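Local coordinates for MoaD/ThiS family protein (Mycobacterium tuberculosis, PDB 6JBZ) that probably serves as the small sulfur-carrier subunit in molybdenum cofactor biosynthesis, a ubiquitin-like protein of the MoaD/ThiS family, at residues G37-L43 / D73-L77; A20-A25 / R53-V57. All coordinates share one frame; numbering follows the deposited sequence.

Contact 1: residues G37-L43 / D73-L77; sequences GATVAEL and DAVAL
The backbones of Ala38-Ala41 and Asp73-Leu77 run past each other through a single bridge at Thr39 and Ala76, with three hydrogen bonds along the line: Leu77 N gives to Ala38 O (2.9 Å), Val40 N gives to Val75 O, and Ala41 N gives to Asp73 O. All three acceptors and donors belong to the main chain, and the two helix donors, Val40 and Ala41, lie in the first turn, where amides have no partner from their own helix. Thr39 is the N-cap: its OG1, turned between N and the carbonyl carbon (chi1 60°), accepts from Glu42 N at 3.0 Å. Thr39 N in turn donates a weak bond to Glu42 OE2, completing a capping box; the same oxygen forms a salt bridge with Arg35. This is the start of the long helix of the beta-grasp fold, held by the loop that leads to the last strand. On the side of the contact facing the sheet, Val40 CG2 lies 3.5 Å from Leu77 CD2, the two side chains crossing near a right angle, and also touches Val75 CG1 at 4.0 Å. Leu77 CD1 meets Leu43 CD2, and both leucines continue onto Leu34 and Ile83 of the sheet. Thr39 CG2 sits 3.3 Å from Ala74 O, and Asp73 lays its carboxylate carbon beside Ala41 CB.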
ATOM      1  N   GLY B  37       0.788  47.671 -21.371  1.00 34.42           N
ATOM      2  CA  GLY B  37       2.105  47.269 -20.904  1.00 34.51           C
ATOM      3  C   GLY B  37       2.152  47.003 -19.408  1.00 40.32           C
ATOM      4  O   GLY B  37       3.221  46.713 -18.855  1.00 39.34           O
ATOM      5  N   ALA B  38       0.993  47.094 -18.755  1.00 34.16           N
ATOM      6  CA  ALA B  38       0.891  46.764 -17.344  1.00 40.38           C
ATOM      7  C   ALA B  38       1.480  45.370 -17.085  1.00 39.58           C
ATOM      8  O   ALA B  38       1.320  44.460 -17.894  1.00 39.66           O
ATOM      9  CB  ALA B  38      -0.559  46.839 -16.890  1.00 32.05           C
ATOM     10  N   THR B  39       2.186  45.212 -15.975  1.00 34.54           N
ATOM     11  CA  THR B  39       2.776  43.921 -15.680  1.00 38.59           C
ATOM     12  C   THR B  39       1.832  43.035 -14.863  1.00 44.24           C
ATOM     13  O   THR B  39       0.846  43.507 -14.271  1.00 41.32           O
ATOM     14  CB  THR B  39       4.108  44.068 -14.917  1.00 40.53           C
ATOM     15  OG1 THR B  39       3.885  44.744 -13.674  1.00 35.76           O
ATOM     16  CG2 THR B  39       5.104  44.842 -15.745  1.00 34.60           C
ATOM     17  N   VAL B  40       2.134  41.739 -14.846  1.00 44.86           N
ATOM     18  CA  VAL B  40       1.430  40.810 -13.978  1.00 42.05           C
ATOM     19  C   VAL B  40       1.557  41.293 -12.531  1.00 39.55           C
ATOM     20  O   VAL B  40       0.625  41.171 -11.734  1.00 41.04           O
ATOM     21  CB  VAL B  40       1.971  39.372 -14.141  1.00 41.17           C
ATOM     22  CG1 VAL B  40       1.586  38.507 -12.962  1.00 44.99           C
ATOM     23  CG2 VAL B  40       1.441  38.764 -15.414  1.00 38.45           C
ATOM     24  N   ALA B  41       2.699  41.880 -12.204  1.00 36.42           N
ATOM     25  CA  ALA B  41       2.907  42.436 -10.875  1.00 38.42           C
ATOM     26  C   ALA B  41       1.952  43.604 -10.567  1.00 41.52           C
ATOM     27  O   ALA B  41       1.403  43.698  -9.464  1.00 39.07           O
ATOM     28  CB  ALA B  41       4.343  42.882 -10.721  1.00 33.79           C
ATOM     29  N   GLU B  42       1.761  44.495 -11.534  1.00 39.28           N
ATOM     30  CA  GLU B  42       0.879  45.633 -11.327  1.00 37.09           C
ATOM     31  C   GLU B  42      -0.560  45.180 -11.169  1.00 36.68           C
ATOM     32  O   GLU B  42      -1.319  45.800 -10.423  1.00 39.74           O
ATOM     33  CB  GLU B  42       0.978  46.625 -12.478  1.00 35.06           C
ATOM     34  CG  GLU B  42       2.280  47.383 -12.570  1.00 39.51           C
ATOM     35  CD  GLU B  42       2.330  48.224 -13.832  1.00 43.74           C
ATOM     36  OE1 GLU B  42       1.345  48.945 -14.104  1.00 48.86           O
ATOM     37  OE2 GLU B  42       3.332  48.151 -14.565  1.00 43.68           O
ATOM     38  N   LEU B  43      -0.930  44.119 -11.891  1.00 35.08           N
ATOM     39  CA  LEU B  43      -2.268  43.526 -11.815  1.00 31.12           C
ATOM     40  C   LEU B  43      -2.541  42.925 -10.433  1.00 36.96           C
ATOM     41  O   LEU B  43      -3.551  43.245  -9.784  1.00 39.08           O
ATOM     42  CB  LEU B  43      -2.438  42.445 -12.893  1.00 31.96           C
ATOM     43  CG  LEU B  43      -3.723  41.606 -12.896  1.00 34.25           C
ATOM     44  CD1 LEU B  43      -4.960  42.477 -13.216  1.00 31.95           C
ATOM     45  CD2 LEU B  43      -3.625  40.429 -13.862  1.00 27.10           C
ATOM     46  N   ASP B  73       7.015  37.906 -12.777  1.00 48.94           N
ATOM     47  CA  ASP B  73       5.838  38.776 -12.701  1.00 50.43           C
ATOM     48  C   ASP B  73       6.113  40.169 -13.278  1.00 46.71           C
ATOM     49  O   ASP B  73       5.291  41.074 -13.162  1.00 45.19           O
ATOM     50  CB  ASP B  73       5.320  38.888 -11.254  1.00 44.34           C
ATOM     51  CG  ASP B  73       6.319  39.537 -10.303  1.00 48.67           C
ATOM     52  OD1 ASP B  73       7.383  40.009 -10.755  1.00 51.29           O
ATOM     53  OD2 ASP B  73       6.027  39.588  -9.087  1.00 44.81           O
ATOM     54  N   ALA B  74       7.273  40.337 -13.899  1.00 51.26           N
ATOM     55  CA  ALA B  74       7.617  41.615 -14.512  1.00 51.36           C
ATOM     56  C   ALA B  74       7.231  41.585 -15.979  1.00 49.04           C
ATOM     57  O   ALA B  74       7.373  42.581 -16.682  1.00 46.76           O
ATOM     58  CB  ALA B  74       9.099  41.915 -14.350  1.00 42.89           C
ATOM     59  N   VAL B  75       6.739  40.436 -16.431  1.00 50.52           N
ATOM     60  CA  VAL B  75       6.321  40.289 -17.817  1.00 52.07           C
ATOM     61  C   VAL B  75       5.077  41.145 -18.048  1.00 46.79           C
ATOM     62  O   VAL B  75       4.231  41.273 -17.157  1.00 48.14           O
ATOM     63  CB  VAL B  75       6.051  38.802 -18.192  1.00 50.44           C
ATOM     64  CG1 VAL B  75       4.934  38.212 -17.340  1.00 38.85           C
ATOM     65  CG2 VAL B  75       5.731  38.674 -19.680  1.00 47.41           C
ATOM     66  N   ALA B  76       4.988  41.739 -19.234  1.00 42.73           N
ATOM     67  CA  ALA B  76       3.892  42.631 -19.594  1.00 42.70           C
ATOM     68  C   ALA B  76       2.691  41.867 -20.106  1.00 39.59           C
ATOM     69  O   ALA B  76       2.836  40.817 -20.710  1.00 46.78           O
ATOM     70  CB  ALA B  76       4.345  43.631 -20.642  1.00 31.88           C
ATOM     71  N   LEU B  77       1.503  42.417 -19.881  1.00 40.18           N
ATOM     72  CA  LEU B  77       0.268  41.803 -20.344  1.00 39.42           C
ATOM     73  C   LEU B  77      -0.158  42.364 -21.696  1.00 41.49           C
ATOM     74  O   LEU B  77       0.245  43.465 -22.080  1.00 44.32           O
ATOM     75  CB  LEU B  77      -0.850  42.019 -19.324  1.00 37.88           C
ATOM     76  CG  LEU B  77      -0.633  41.509 -17.902  1.00 37.15           C
ATOM     77  CD1 LEU B  77      -1.714  42.055 -17.011  1.00 34.72           C
ATOM     78  CD2 LEU B  77      -0.657  40.007 -17.892  1.00 40.75           C
TER

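Contact 2: residues A20-A25 / R53-V57; sequences AARAAA and RLATV
Val57 lays its CG1 methyl against the start of helix 19-25, 4.0 Å from Ala20 CB and 3.9 Å from Ala21 CB. That branch stands anti to the backbone N (chi1 178°), which sends it across to the neighbouring helix, while CG2 faces the guanidinium of Arg53, 3.5 Å from its plane and over its centre. One turn further along, Ala24 CB fits close to the other backbone: it lies 3.8 Å from Leu54 CA and 3.7 Å from Arg53 CG, and it also reaches Val57 CG2. Leu54 answers from the flank, its CD1 set 3.7 Å from Ala21 O and resting against Ala25 CB as well. Arg53 touches Ala24 through CG; the chain then bends at chi2 (70°) and carries the charged end over Val57, where NH2 is hydrogen-bonded to the backbone of another protein chain. The two segments meet by van der Waals contact, with no hydrogen bonds between them. Helix 20-25 offers alanine methyls and some main-chain atoms, and the axes of the short segments approach to 8.7 Å, nearly antiparallel at 167°. Ala25 also rests on Tyr17 of strand 11-17, while Ala20 and Ala23 meet side chains of that other chain, so the pair borders an interface of the assembly. It is an antiparallel helix pair with alanines along one partner, joining the short helix after the first strand to the one after the long helix in a ubiquitin-like beta-grasp fold.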
ATOM      1  N   ALA B  20      -9.587  29.124  -2.884  1.00 28.90           N
ATOM      2  CA  ALA B  20      -9.574  30.162  -1.854  1.00 29.69           C
ATOM      3  C   ALA B  20      -9.566  31.578  -2.424  1.00 33.65           C
ATOM      4  O   ALA B  20     -10.080  32.504  -1.784  1.00 33.58           O
ATOM      5  CB  ALA B  20      -8.385  29.983  -0.929  1.00 25.79           C
ATOM      6  N   ALA B  21      -8.988  31.755  -3.615  1.00 34.26           N
ATOM      7  CA  ALA B  21      -8.898  33.093  -4.214  1.00 28.83           C
ATOM      8  C   ALA B  21     -10.236  33.497  -4.805  1.00 32.37           C
ATOM      9  O   ALA B  21     -10.620  34.664  -4.744  1.00 32.58           O
ATOM     10  CB  ALA B  21      -7.821  33.149  -5.259  1.00 27.05           C
ATOM     11  N   ARG B  22     -10.961  32.521  -5.344  1.00 32.50           N
ATOM     12  CA  ARG B  22     -12.318  32.764  -5.808  1.00 30.99           C
ATOM     13  C   ARG B  22     -13.252  33.115  -4.648  1.00 34.78           C
ATOM     14  O   ARG B  22     -14.067  34.036  -4.751  1.00 35.59           O
ATOM     15  CB  ARG B  22     -12.858  31.550  -6.558  1.00 32.47           C
ATOM     16  CG  ARG B  22     -14.307  31.710  -6.971  1.00 28.18           C
ATOM     17  CD  ARG B  22     -14.777  30.558  -7.810  1.00 29.73           C
ATOM     18  NE  ARG B  22     -16.178  30.751  -8.160  1.00 41.82           N
ATOM     19  CZ  ARG B  22     -16.746  30.290  -9.268  1.00 42.97           C
ATOM     20  NH1 ARG B  22     -16.024  29.602 -10.143  1.00 44.52           N
ATOM     21  NH2 ARG B  22     -18.034  30.525  -9.503  1.00 45.68           N
ATOM     22  N   ALA B  23     -13.131  32.379  -3.549  1.00 30.04           N
ATOM     23  CA  ALA B  23     -13.894  32.682  -2.348  1.00 29.76           C
ATOM     24  C   ALA B  23     -13.621  34.116  -1.866  1.00 34.85           C
ATOM     25  O   ALA B  23     -14.562  34.859  -1.583  1.00 35.75           O
ATOM     26  CB  ALA B  23     -13.578  31.667  -1.238  1.00 22.99           C
ATOM     27  N   ALA B  24     -12.347  34.513  -1.802  1.00 32.46           N
ATOM     28  CA  ALA B  24     -11.992  35.804  -1.219  1.00 31.17           C
ATOM     29  C   ALA B  24     -12.300  36.945  -2.180  1.00 33.01           C
ATOM     30  O   ALA B  24     -12.567  38.058  -1.746  1.00 32.27           O
ATOM     31  CB  ALA B  24     -10.531  35.831  -0.805  1.00 29.86           C
ATOM     32  N   ALA B  25     -12.278  36.665  -3.481  1.00 31.83           N
ATOM     33  CA  ALA B  25     -12.591  37.691  -4.486  1.00 35.05           C
ATOM     34  C   ALA B  25     -14.086  37.910  -4.646  1.00 38.06           C
ATOM     35  O   ALA B  25     -14.510  38.937  -5.166  1.00 42.07           O
ATOM     36  CB  ALA B  25     -11.995  37.329  -5.846  1.00 32.17           C
ATOM     37  N   ARG B  53      -8.153  40.275   2.812  1.00 36.10           N
ATOM     38  CA  ARG B  53      -8.198  38.827   2.792  1.00 34.10           C
ATOM     39  C   ARG B  53      -7.719  38.224   1.503  1.00 36.73           C
ATOM     40  O   ARG B  53      -7.029  37.253   1.507  1.00 39.03           O
ATOM     41  CB  ARG B  53      -9.596  38.329   3.129  1.00 31.87           C
ATOM     42  CG  ARG B  53      -9.922  36.895   2.736  1.00 47.45           C
ATOM     43  CD  ARG B  53      -9.173  35.875   3.566  1.00 52.46           C
ATOM     44  NE  ARG B  53      -9.453  34.498   3.198  1.00 54.52           N
ATOM     45  CZ  ARG B  53      -8.605  33.490   3.370  1.00 57.75           C
ATOM     46  NH1 ARG B  53      -7.413  33.708   3.891  1.00 50.03           N
ATOM     47  NH2 ARG B  53      -8.949  32.265   3.006  1.00 39.17           N
ATOM     48  N   LEU B  54      -8.102  38.810   0.395  1.00 33.51           N
ATOM     49  CA  LEU B  54      -7.709  38.312  -0.887  1.00 32.06           C
ATOM     50  C   LEU B  54      -6.224  38.405  -1.102  1.00 35.49           C
ATOM     51  O   LEU B  54      -5.644  37.576  -1.733  1.00 36.22           O
ATOM     52  CB  LEU B  54      -8.472  38.994  -1.995  1.00 31.01           C
ATOM     53  CG  LEU B  54      -7.989  38.735  -3.398  1.00 29.38           C
ATOM     54  CD1 LEU B  54      -8.291  37.348  -3.876  1.00 29.34           C
ATOM     55  CD2 LEU B  54      -8.513  39.734  -4.361  1.00 23.43           C
ATOM     56  N   ALA B  55      -5.632  39.465  -0.600  1.00 31.52           N
ATOM     57  CA  ALA B  55      -4.223  39.674  -0.664  1.00 32.57           C
ATOM     58  C   ALA B  55      -3.462  38.581   0.045  1.00 34.05           C
ATOM     59  O   ALA B  55      -2.492  38.100  -0.450  1.00 30.20           O
ATOM     60  CB  ALA B  55      -3.915  40.990  -0.022  1.00 28.95           C
ATOM     61  N   THR B  56      -3.929  38.179   1.207  1.00 35.88           N
ATOM     62  CA  THR B  56      -3.319  37.122   1.957  1.00 32.10           C
ATOM     63  C   THR B  56      -3.350  35.810   1.226  1.00 38.13           C
ATOM     64  O   THR B  56      -2.379  35.110   1.169  1.00 40.74           O
ATOM     65  CB  THR B  56      -4.051  36.939   3.265  1.00 33.65           C
ATOM     66  OG1 THR B  56      -4.041  38.163   3.973  1.00 36.65           O
ATOM     67  CG2 THR B  56      -3.382  35.951   4.077  1.00 35.59           C
ATOM     68  N   VAL B  57      -4.473  35.486   0.640  1.00 32.22           N
ATOM     69  CA  VAL B  57      -4.515  34.375  -0.289  1.00 30.67           C
ATOM     70  C   VAL B  57      -3.590  34.579  -1.487  1.00 32.50           C
ATOM     71  O   VAL B  57      -2.720  33.754  -1.739  1.00 36.97           O
ATOM     72  CB  VAL B  57      -5.923  34.141  -0.817  1.00 31.19           C
ATOM     73  CG1 VAL B  57      -5.910  33.016  -1.818  1.00 27.37           C
ATOM     74  CG2 VAL B  57      -6.875  33.857   0.315  1.00 30.97           C
TER

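How the contacts relate
From the N terminus, strand 11-17 leads into helix 19-25, the first half of contact 2. The chain then makes strand 29-34 and enters helix 40-50 through the first half of contact 1. Helix 52-58 follows and returns to helix 19-25, closing contact 2 across 27 intervening residues. Only after strands 62-65 and 68-69 does the loop at 73-77 close contact 1, just ahead of strand 82-86. The two closures cross: contact 1 opens inside the loop of contact 2 and closes after that loop has ended. Their centres lie about 20 Å apart on opposite sides of the chain's centre: contact 1 ties the beginning of the long helix to the loop, contact 2 pairs the two short helices.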